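Local coordinates for protein Bug27 (Bordetella pertussis, PDB 2QPQ) that is a periplasmic solute-binding protein of the Bug family with a Venus flytrap fold, probably serving as a receptor for a small-molecule transport system, at residues Asp23-Leu28 / Leu266-Ala271; Tyr224-Trp229 / Ile286-Ala291; Asn170-Leu173 / Leu179-Val182; Val105-Ala110 / Pro189-Gly194. All coordinates share one frame; numbering follows the deposited sequence.

Contact 1: residues Asp23-Leu28 / Leu266-Ala271; sequences DMLARL and LGYSTA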
# COMPACT_ATOMS: atom_id res chain seq x y z
N ASP A 23 -7.58 6.13 1.77
CA ASP A 23 -8.68 7.10 1.99
C ASP A 23 -9.11 7.06 3.47
O ASP A 23 -9.41 8.07 4.08
CB ASP A 23 -9.85 6.74 1.08
CG ASP A 23 -11.10 7.52 1.41
OD1 ASP A 23 -11.27 8.64 0.87
OD2 ASP A 23 -11.92 6.99 2.21
N MET A 24 -9.16 5.86 4.02
CA MET A 24 -9.64 5.69 5.41
C MET A 24 -8.70 6.47 6.37
O MET A 24 -9.16 7.21 7.25
CB MET A 24 -9.63 4.20 5.77
CG MET A 24 -10.02 3.89 7.23
SD MET A 24 -8.68 3.98 8.44
CE MET A 24 -7.80 2.44 8.15
N LEU A 25 -7.40 6.25 6.22
CA LEU A 25 -6.42 6.94 7.04
C LEU A 25 -6.43 8.46 6.84
O LEU A 25 -6.36 9.22 7.81
CB LEU A 25 -5.04 6.37 6.80
CG LEU A 25 -4.79 4.92 7.21
CD1 LEU A 25 -3.51 4.40 6.52
CD2 LEU A 25 -4.70 4.81 8.77
N ALA A 26 -6.47 8.91 5.58
CA ALA A 26 -6.59 10.35 5.32
C ALA A 26 -7.82 10.96 6.02
O ALA A 26 -7.71 11.99 6.69
CB ALA A 26 -6.59 10.65 3.78
N ARG A 27 -8.97 10.30 5.92
CA ARG A 27 -10.20 10.81 6.54
C ARG A 27 -10.15 10.73 8.07
O ARG A 27 -10.68 11.64 8.75
CB ARG A 27 -11.44 10.08 5.96
CG ARG A 27 -11.62 10.44 4.50
CD ARG A 27 -12.81 9.81 3.85
NE ARG A 27 -12.87 10.24 2.44
CZ ARG A 27 -13.39 11.38 2.01
NH1 ARG A 27 -13.94 12.23 2.89
NH2 ARG A 27 -13.38 11.65 0.71
N LEU A 28 -9.47 9.70 8.60
CA LEU A 28 -9.28 9.55 10.06
C LEU A 28 -8.40 10.71 10.57
O LEU A 28 -8.76 11.41 11.54
CB LEU A 28 -8.71 8.17 10.41
CG LEU A 28 -8.41 7.67 11.84
CD1 LEU A 28 -9.68 7.54 12.65
CD2 LEU A 28 -7.72 6.32 11.81
N LEU A 266 -7.98 -3.60 12.58
CA LEU A 266 -8.01 -3.76 11.12
C LEU A 266 -6.82 -4.49 10.51
O LEU A 266 -6.88 -4.94 9.38
CB LEU A 266 -8.18 -2.39 10.43
CG LEU A 266 -9.54 -1.75 10.58
CD1 LEU A 266 -9.56 -0.34 10.04
CD2 LEU A 266 -10.56 -2.59 9.86
N GLY A 267 -5.74 -4.64 11.24
CA GLY A 267 -4.60 -5.34 10.70
C GLY A 267 -3.55 -4.38 10.17
O GLY A 267 -2.58 -4.84 9.55
N TYR A 268 -3.75 -3.07 10.42
CA TYR A 268 -2.68 -2.06 10.19
C TYR A 268 -1.66 -2.09 11.30
O TYR A 268 -2.00 -2.30 12.47
CB TYR A 268 -3.24 -0.63 10.07
CG TYR A 268 -4.04 -0.46 8.83
CD1 TYR A 268 -3.40 -0.13 7.62
CD2 TYR A 268 -5.40 -0.69 8.82
CE1 TYR A 268 -4.14 -0.02 6.44
CE2 TYR A 268 -6.13 -0.59 7.67
CZ TYR A 268 -5.49 -0.23 6.48
OH TYR A 268 -6.21 -0.14 5.33
N SER A 269 -0.41 -1.91 10.91
CA SER A 269 0.66 -1.77 11.85
C SER A 269 0.92 -0.26 11.92
O SER A 269 1.23 0.37 10.91
CB SER A 269 1.86 -2.54 11.33
OG SER A 269 2.91 -2.44 12.25
N THR A 270 0.71 0.34 13.07
CA THR A 270 0.86 1.79 13.16
C THR A 270 2.34 2.14 13.03
O THR A 270 3.24 1.32 13.35
CB THR A 270 0.22 2.35 14.44
OG1 THR A 270 0.73 1.61 15.55
CG2 THR A 270 -1.32 2.12 14.36
N ALA A 271 2.60 3.33 12.48
CA ALA A 271 3.96 3.78 12.23
C ALA A 271 3.97 5.28 12.51
O ALA A 271 2.91 5.88 12.67
CB ALA A 271 4.37 3.50 10.80

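Contact 2: residues Tyr224-Trp229 / Ile286-Ala291; sequences YELNQW and IDRFSA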
# COMPACT_ATOMS: atom_id res chain seq x y z
N TYR A 224 12.67 -11.75 0.97
CA TYR A 224 11.37 -11.27 0.45
C TYR A 224 10.67 -10.40 1.49
O TYR A 224 10.44 -10.82 2.60
CB TYR A 224 10.48 -12.46 0.08
CG TYR A 224 9.16 -12.07 -0.57
CD1 TYR A 224 8.16 -11.42 0.17
CD2 TYR A 224 8.92 -12.33 -1.92
CE1 TYR A 224 6.94 -11.02 -0.43
CE2 TYR A 224 7.69 -11.97 -2.51
CZ TYR A 224 6.72 -11.31 -1.77
OH TYR A 224 5.51 -10.96 -2.38
N GLU A 225 10.33 -9.17 1.12
CA GLU A 225 9.37 -8.39 1.88
C GLU A 225 8.71 -7.35 0.99
O GLU A 225 9.35 -6.80 0.09
CB GLU A 225 9.99 -7.74 3.13
CG GLU A 225 11.10 -6.76 2.84
CD GLU A 225 11.09 -5.60 3.82
OE1 GLU A 225 12.00 -5.56 4.68
OE2 GLU A 225 10.16 -4.75 3.75
N LEU A 226 7.44 -7.09 1.23
CA LEU A 226 6.78 -6.01 0.51
C LEU A 226 5.64 -5.46 1.34
O LEU A 226 4.46 -5.80 1.12
CB LEU A 226 6.36 -6.44 -0.90
CG LEU A 226 5.66 -5.43 -1.87
CD1 LEU A 226 6.01 -3.98 -1.68
CD2 LEU A 226 5.84 -5.82 -3.33
N ASN A 227 5.99 -4.62 2.31
CA ASN A 227 5.03 -4.00 3.20
C ASN A 227 4.58 -2.63 2.66
O ASN A 227 5.41 -1.78 2.37
CB ASN A 227 5.67 -3.88 4.60
CG ASN A 227 4.67 -4.02 5.73
OD1 ASN A 227 3.46 -3.98 5.53
ND2 ASN A 227 5.18 -4.12 6.94
N GLN A 228 3.28 -2.42 2.53
CA GLN A 228 2.77 -1.16 2.01
C GLN A 228 2.66 -0.11 3.11
O GLN A 228 2.01 -0.31 4.11
CB GLN A 228 1.40 -1.38 1.38
CG GLN A 228 0.67 -0.15 0.84
CD GLN A 228 -0.54 -0.58 0.04
OE1 GLN A 228 -0.42 -1.41 -0.83
NE2 GLN A 228 -1.71 -0.07 0.38
N TRP A 229 3.29 1.02 2.88
CA TRP A 229 3.21 2.19 3.77
C TRP A 229 2.15 3.14 3.26
O TRP A 229 1.69 3.04 2.10
CB TRP A 229 4.58 2.91 3.88
CG TRP A 229 5.43 3.04 2.61
CD1 TRP A 229 6.55 2.31 2.31
CD2 TRP A 229 5.28 4.01 1.54
NE1 TRP A 229 7.08 2.74 1.12
CE2 TRP A 229 6.33 3.77 0.63
CE3 TRP A 229 4.35 5.02 1.25
CZ2 TRP A 229 6.51 4.53 -0.58
CZ3 TRP A 229 4.52 5.77 0.03
CH2 TRP A 229 5.60 5.49 -0.87
N ILE A 286 11.20 3.62 -4.52
CA ILE A 286 11.15 4.00 -5.92
C ILE A 286 12.21 3.21 -6.66
O ILE A 286 11.92 2.59 -7.69
CB ILE A 286 11.37 5.52 -6.11
CG1 ILE A 286 10.09 6.27 -5.71
CG2 ILE A 286 11.74 5.82 -7.60
CD1 ILE A 286 10.20 7.79 -5.71
N ASP A 287 13.43 3.21 -6.11
CA ASP A 287 14.57 2.52 -6.76
C ASP A 287 14.32 1.02 -6.85
O ASP A 287 14.54 0.41 -7.87
CB ASP A 287 15.86 2.82 -5.99
CG ASP A 287 16.33 4.29 -6.14
OD1 ASP A 287 15.84 5.03 -7.05
OD2 ASP A 287 17.22 4.69 -5.35
N ARG A 288 13.85 0.45 -5.76
CA ARG A 288 13.63 -0.98 -5.67
C ARG A 288 12.50 -1.45 -6.61
O ARG A 288 12.63 -2.47 -7.31
CB ARG A 288 13.35 -1.32 -4.22
CG ARG A 288 12.73 -2.64 -3.96
CD ARG A 288 11.99 -2.51 -2.65
NE ARG A 288 11.55 -3.83 -2.26
CZ ARG A 288 10.61 -4.06 -1.36
NH1 ARG A 288 9.96 -3.05 -0.79
NH2 ARG A 288 10.34 -5.31 -1.07
N PHE A 289 11.40 -0.70 -6.62
CA PHE A 289 10.25 -1.09 -7.43
C PHE A 289 10.59 -0.91 -8.89
O PHE A 289 10.18 -1.70 -9.72
CB PHE A 289 9.00 -0.28 -7.06
CG PHE A 289 8.46 -0.61 -5.70
CD1 PHE A 289 8.64 -1.90 -5.18
CD2 PHE A 289 7.79 0.34 -4.93
CE1 PHE A 289 8.18 -2.23 -3.93
CE2 PHE A 289 7.25 -0.01 -3.64
CZ PHE A 289 7.47 -1.28 -3.15
N SER A 290 11.36 0.14 -9.19
CA SER A 290 11.72 0.40 -10.60
C SER A 290 12.55 -0.74 -11.15
O SER A 290 12.39 -1.13 -12.31
CB SER A 290 12.46 1.73 -10.73
OG SER A 290 11.47 2.75 -10.87
N ALA A 291 13.42 -1.26 -10.29
CA ALA A 291 14.27 -2.40 -10.66
C ALA A 291 13.43 -3.67 -10.97
O ALA A 291 13.63 -4.36 -11.99
CB ALA A 291 15.26 -2.67 -9.55
O HOH W 1 8.57 -3.43 2.07

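Contact 3: residues Asn170-Leu173 / Leu179-Val182; sequences NDVL and LAVV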
# COMPACT_ATOMS: atom_id res chain seq x y z
N ASN A 170 -14.10 -10.90 -3.84
CA ASN A 170 -15.29 -11.56 -4.33
C ASN A 170 -15.01 -12.77 -5.19
O ASN A 170 -15.68 -13.81 -5.06
CB ASN A 170 -16.21 -10.58 -5.08
CG ASN A 170 -16.88 -9.63 -4.15
OD1 ASN A 170 -16.87 -9.84 -2.93
ND2 ASN A 170 -17.47 -8.58 -4.70
N ASP A 171 -14.03 -12.65 -6.08
CA ASP A 171 -13.73 -13.80 -6.97
C ASP A 171 -12.99 -14.97 -6.27
O ASP A 171 -13.16 -16.15 -6.65
CB ASP A 171 -12.93 -13.39 -8.19
CG ASP A 171 -13.80 -13.13 -9.40
OD1 ASP A 171 -15.03 -12.96 -9.28
OD2 ASP A 171 -13.23 -13.06 -10.49
N VAL A 172 -12.15 -14.66 -5.29
CA VAL A 172 -11.54 -15.74 -4.52
C VAL A 172 -12.57 -16.34 -3.55
O VAL A 172 -12.64 -17.55 -3.41
CB VAL A 172 -10.15 -15.34 -3.91
CG1 VAL A 172 -10.28 -14.24 -2.93
CG2 VAL A 172 -9.46 -16.56 -3.25
N LEU A 173 -13.39 -15.50 -2.94
CA LEU A 173 -14.50 -15.95 -2.12
C LEU A 173 -15.45 -16.91 -2.82
O LEU A 173 -15.95 -17.84 -2.19
CB LEU A 173 -15.29 -14.79 -1.50
CG LEU A 173 -14.63 -14.04 -0.34
CD1 LEU A 173 -15.40 -12.74 -0.09
CD2 LEU A 173 -14.55 -14.91 0.94
N LEU A 179 -6.69 -17.88 -6.29
CA LEU A 179 -5.70 -17.23 -5.50
C LEU A 179 -5.75 -15.72 -5.76
O LEU A 179 -6.03 -15.28 -6.88
CB LEU A 179 -4.31 -17.80 -5.87
CG LEU A 179 -3.06 -17.06 -5.38
CD1 LEU A 179 -2.85 -17.15 -3.84
CD2 LEU A 179 -1.87 -17.55 -6.11
N ALA A 180 -5.49 -14.95 -4.71
CA ALA A 180 -5.28 -13.52 -4.88
C ALA A 180 -4.30 -12.98 -3.87
O ALA A 180 -4.12 -13.51 -2.76
CB ALA A 180 -6.65 -12.73 -4.77
N VAL A 181 -3.71 -11.86 -4.24
CA VAL A 181 -2.91 -11.08 -3.31
C VAL A 181 -3.64 -9.77 -3.03
O VAL A 181 -3.90 -8.97 -3.92
CB VAL A 181 -1.55 -10.83 -3.90
CG1 VAL A 181 -0.69 -10.04 -2.91
CG2 VAL A 181 -0.95 -12.22 -4.25
N VAL A 182 -4.01 -9.58 -1.76
CA VAL A 182 -4.76 -8.39 -1.39
C VAL A 182 -4.16 -7.85 -0.09
O VAL A 182 -3.28 -8.48 0.51
CB VAL A 182 -6.31 -8.67 -1.29
CG1 VAL A 182 -6.86 -9.19 -2.65
CG2 VAL A 182 -6.62 -9.68 -0.20

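Contact 4: residues Val105-Ala110 / Pro189-Gly194; sequences VFVVPA and PFIKAG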
# COMPACT_ATOMS: atom_id res chain seq x y z
N VAL A 105 -1.45 -10.25 1.65
CA VAL A 105 -1.63 -11.64 1.99
C VAL A 105 -2.01 -12.44 0.76
O VAL A 105 -2.80 -11.97 -0.06
CB VAL A 105 -2.66 -11.78 3.13
CG1 VAL A 105 -4.00 -11.18 2.68
CG2 VAL A 105 -2.74 -13.23 3.62
N PHE A 106 -1.38 -13.60 0.61
CA PHE A 106 -1.78 -14.57 -0.40
C PHE A 106 -2.94 -15.38 0.17
O PHE A 106 -2.75 -16.11 1.13
CB PHE A 106 -0.61 -15.49 -0.75
CG PHE A 106 0.47 -14.83 -1.57
CD1 PHE A 106 1.23 -13.81 -1.02
CD2 PHE A 106 0.70 -15.21 -2.89
CE1 PHE A 106 2.24 -13.18 -1.76
CE2 PHE A 106 1.70 -14.61 -3.64
CZ PHE A 106 2.48 -13.59 -3.07
N VAL A 107 -4.13 -15.21 -0.41
CA VAL A 107 -5.34 -15.90 0.06
C VAL A 107 -5.93 -16.83 -1.01
O VAL A 107 -5.85 -16.59 -2.25
CB VAL A 107 -6.43 -14.91 0.63
CG1 VAL A 107 -5.88 -14.17 1.83
CG2 VAL A 107 -6.89 -13.85 -0.43
N VAL A 108 -6.50 -17.92 -0.52
CA VAL A 108 -7.14 -18.93 -1.35
C VAL A 108 -8.54 -19.22 -0.76
O VAL A 108 -8.78 -18.95 0.41
CB VAL A 108 -6.26 -20.26 -1.50
CG1 VAL A 108 -4.94 -19.99 -2.19
CG2 VAL A 108 -6.05 -21.02 -0.11
N PRO A 109 -9.46 -19.72 -1.60
CA PRO A 109 -10.79 -20.08 -1.12
C PRO A 109 -10.71 -21.14 -0.03
O PRO A 109 -9.78 -21.96 -0.02
CB PRO A 109 -11.44 -20.72 -2.36
CG PRO A 109 -10.66 -20.31 -3.50
CD PRO A 109 -9.30 -20.00 -3.03
N ALA A 110 -11.68 -21.10 0.87
CA ALA A 110 -11.97 -22.24 1.77
C ALA A 110 -11.98 -23.52 0.96
O ALA A 110 -12.59 -23.58 -0.13
CB ALA A 110 -13.31 -22.04 2.48
N PRO A 189 -11.10 -10.06 7.90
CA PRO A 189 -12.42 -10.58 8.32
C PRO A 189 -12.83 -11.92 7.71
O PRO A 189 -13.50 -12.72 8.38
CB PRO A 189 -13.41 -9.48 7.87
CG PRO A 189 -12.60 -8.27 7.57
CD PRO A 189 -11.17 -8.69 7.37
N PHE A 190 -12.44 -12.17 6.46
CA PHE A 190 -12.82 -13.39 5.75
C PHE A 190 -12.00 -14.58 6.18
O PHE A 190 -12.50 -15.72 6.22
CB PHE A 190 -12.72 -13.17 4.23
CG PHE A 190 -13.60 -12.06 3.76
CD1 PHE A 190 -14.97 -12.25 3.64
CD2 PHE A 190 -13.07 -10.80 3.54
CE1 PHE A 190 -15.80 -11.22 3.25
CE2 PHE A 190 -13.90 -9.75 3.14
CZ PHE A 190 -15.25 -9.95 3.01
N ILE A 191 -10.74 -14.30 6.51
CA ILE A 191 -9.82 -15.32 6.98
C ILE A 191 -10.29 -15.79 8.37
O ILE A 191 -10.42 -16.99 8.58
CB ILE A 191 -8.39 -14.82 7.03
CG1 ILE A 191 -7.88 -14.51 5.61
CG2 ILE A 191 -7.46 -15.87 7.70
CD1 ILE A 191 -6.56 -13.77 5.60
N LYS A 192 -10.63 -14.85 9.25
CA LYS A 192 -11.18 -15.21 10.59
C LYS A 192 -12.47 -16.03 10.50
O LYS A 192 -12.68 -17.01 11.27
CB LYS A 192 -11.44 -13.96 11.43
CG LYS A 192 -10.22 -13.06 11.65
CD LYS A 192 -9.20 -13.67 12.58
CE LYS A 192 -8.23 -12.62 13.15
NZ LYS A 192 -7.22 -13.26 14.07
N ALA A 193 -13.35 -15.62 9.59
CA ALA A 193 -14.61 -16.32 9.27
C ALA A 193 -14.41 -17.70 8.64
O ALA A 193 -15.37 -18.47 8.51
CB ALA A 193 -15.48 -15.45 8.37
N GLY A 194 -13.17 -18.02 8.26
CA GLY A 194 -12.83 -19.25 7.56
C GLY A 194 -13.38 -19.36 6.14
O GLY A 194 -13.51 -20.46 5.58

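Contact 1: residues Asp23-Leu28 / Leu266-Ala271
M24 lays its terminal methyl against the Y268 ring and the tip of L266, joining helix 21-35 to the turn between helix 257-266 and strand 269-273 in this Venus flytrap fold. The methionine CG is anti to the backbone N (chi1 176°), and bends at chi2 and chi3 then carry CE to where it touches both partners at once. CE lies 3.5 Å from Y268 CE2 and 3.8 Å from L266 CD1, the latter a tip-to-tip approach. On the tyrosine the methyl is nearest CE2, with CD2 and CZ only slightly farther, an oblique approach. L25 adds a looser apolar contact, its CD1 being 4.5 Å from Y268 CE1, and also packs on L263, A100 and M70. Between L266 and Y268 the chain leaves helix 257-266 through a Schellman motif at G267, whose phi of 98° turns it towards the strand. Y268 lies close to a bound citric acid, probably from the crystallisation liquor, and its OH makes a weak hydrogen bond to S185. Helix 21-35 also carries an intrahelical salt bridge: R27 NE donates to D23 OD1 at 2.8 Å, on the syn side of the carboxylate.

Contact 2: residues Tyr224-Trp229 / Ile286-Ala291
The chain entering strand 227-235 meets the long C-terminal helix 275-296 here, an alpha/beta packing contact of the Venus flytrap fold. Its apolar part is L226 against F289. The leucine CG stands anti to its backbone N (chi1 -179°), which brings CD1 to the CE1-CZ side of the F289 ring, 3.4 Å from F289 CZ and 3.6 Å from F289 CE1. The approach to the ring is oblique, and both side chains are buried. R288 reaches over with a chain extended from CG to NE, but the fine placing of its guanidinium is doubtful, because NH2 is modelled too close to the carbonyl of E225. A water serves the polar side: it donates to E225 OE2 at 2.7 Å and accepts from the backbone N of N227 at 2.9 Å. A longer bond to the same water, from R288 NH1 at 3.2 Å, depends on the doubtful placing of that group. Q228 NE2 is hydrogen-bonded to a bound citric acid, probably from the crystallisation liquor. Around this pair, L226 also packs on A145 of helix 141-153, F289 packs on A76 and V77 of helix 74-81, W229 is tied to the C-terminal helix by its NE1 bond to D285, and Q228 joins V102 of strand 93-109 by backbone hydrogen bonding.

Contact 3: residues Asn170-Leu173 / Leu179-Val182
V172 and A180 meet through single methyl groups, V172 CG1 lying 4.3 Å from A180 CB, with both residues buried. The second valine branch approaches backbone instead: V172 CG2 is 4.3 Å from the amide N of L179. The isopropyl group thus straddles the point where the chain enters strand 180-183. A chi1 of 63° places CG1 between the backbone N and the carbonyl carbon and CG2 anti to that N, with CG1 turned to A180 CB and CG2 to L179 N. The CA atoms of V172 and L179 come within 6.1 Å. L179 turns its CB away from the helix, leaving the small A180 to face V172, and its side chain packs on Y133 and V108. In the next shell, a backbone hydrogen bond between D171 and I177 and the bond of D171 OD2 to Y162 OH link the last turn of the helix to I177 and Y162, and V172 also packs on P109. V182 touches C165, at the start of the helix, and C136, its disulfide partner. Helix 165-173 forms the connection of a beta-alpha-beta crossover from strand 158-161 to strand 180-183; both strands pair in parallel with strand 132-135 between them, while strand 93-109 runs antiparallel along the other edge of strand 180-183.

Contact 4: residues Val105-Ala110 / Pro189-Gly194
Strand 93-109 and the residue after it, A110, pass the end of helix 184-192 with CA separations of 8.3 Å between V107 and I191 and 6.6 Å between A110 and G194, so the backbones draw together where the helix gives out. The side chain of I191 spans the wider end. Its CG1 is anti to the carbonyl carbon (chi1 -66°), and the extended second torsion, 169°, carries CD1 towards the strand although its CB does not point there. That methyl sits 3.9 Å from V107 CG1 and 4.3 Å from V105 CG2. The two valines lie two residues apart on one face of the strand, and the isoleucine crosses V107 at about a right angle. A187, four residues before I191 in the same kinked helix, touches both valines too, and A198 of strand 196-201 packs against V105 and I191, so the apolar layer continues into the sheet. At the narrower end A110 CB lies 3.5 Å from the carbonyl O of G194. The glycine closes the helix in a Schellman motif: its phi is positive, 68°, and its N bonds back to the carbonyl O of I191 at 3.0 Å. Since the contacts are methyl to methyl or methyl to carbonyl, these two segments meet by van der Waals packing, without a directed polar bond between them.

In the fold
All four contacts reach one mixed sheet, and strand 93-109 is their common element: it carries part of contact 4 and pairs antiparallel with the strands of contacts 1, 2 and 3. Contacts 3 and 4, centres 9 Å apart, are joined by backbone pairing of V182 with V105 and A180 with V107. Contacts 1 and 2 have centres 20 Å apart, on opposite sides of the chain's centre; their segments alternate along the chain. Contact 3 falls within the span of contact 4, both lie within that of contact 1, and both close before contact 2 opens. Contacts 2 and 4 touch where Y224 OH packs on F106 CE1. Distant segments thus form one framework, consistent with the two-lobed Venus flytrap design.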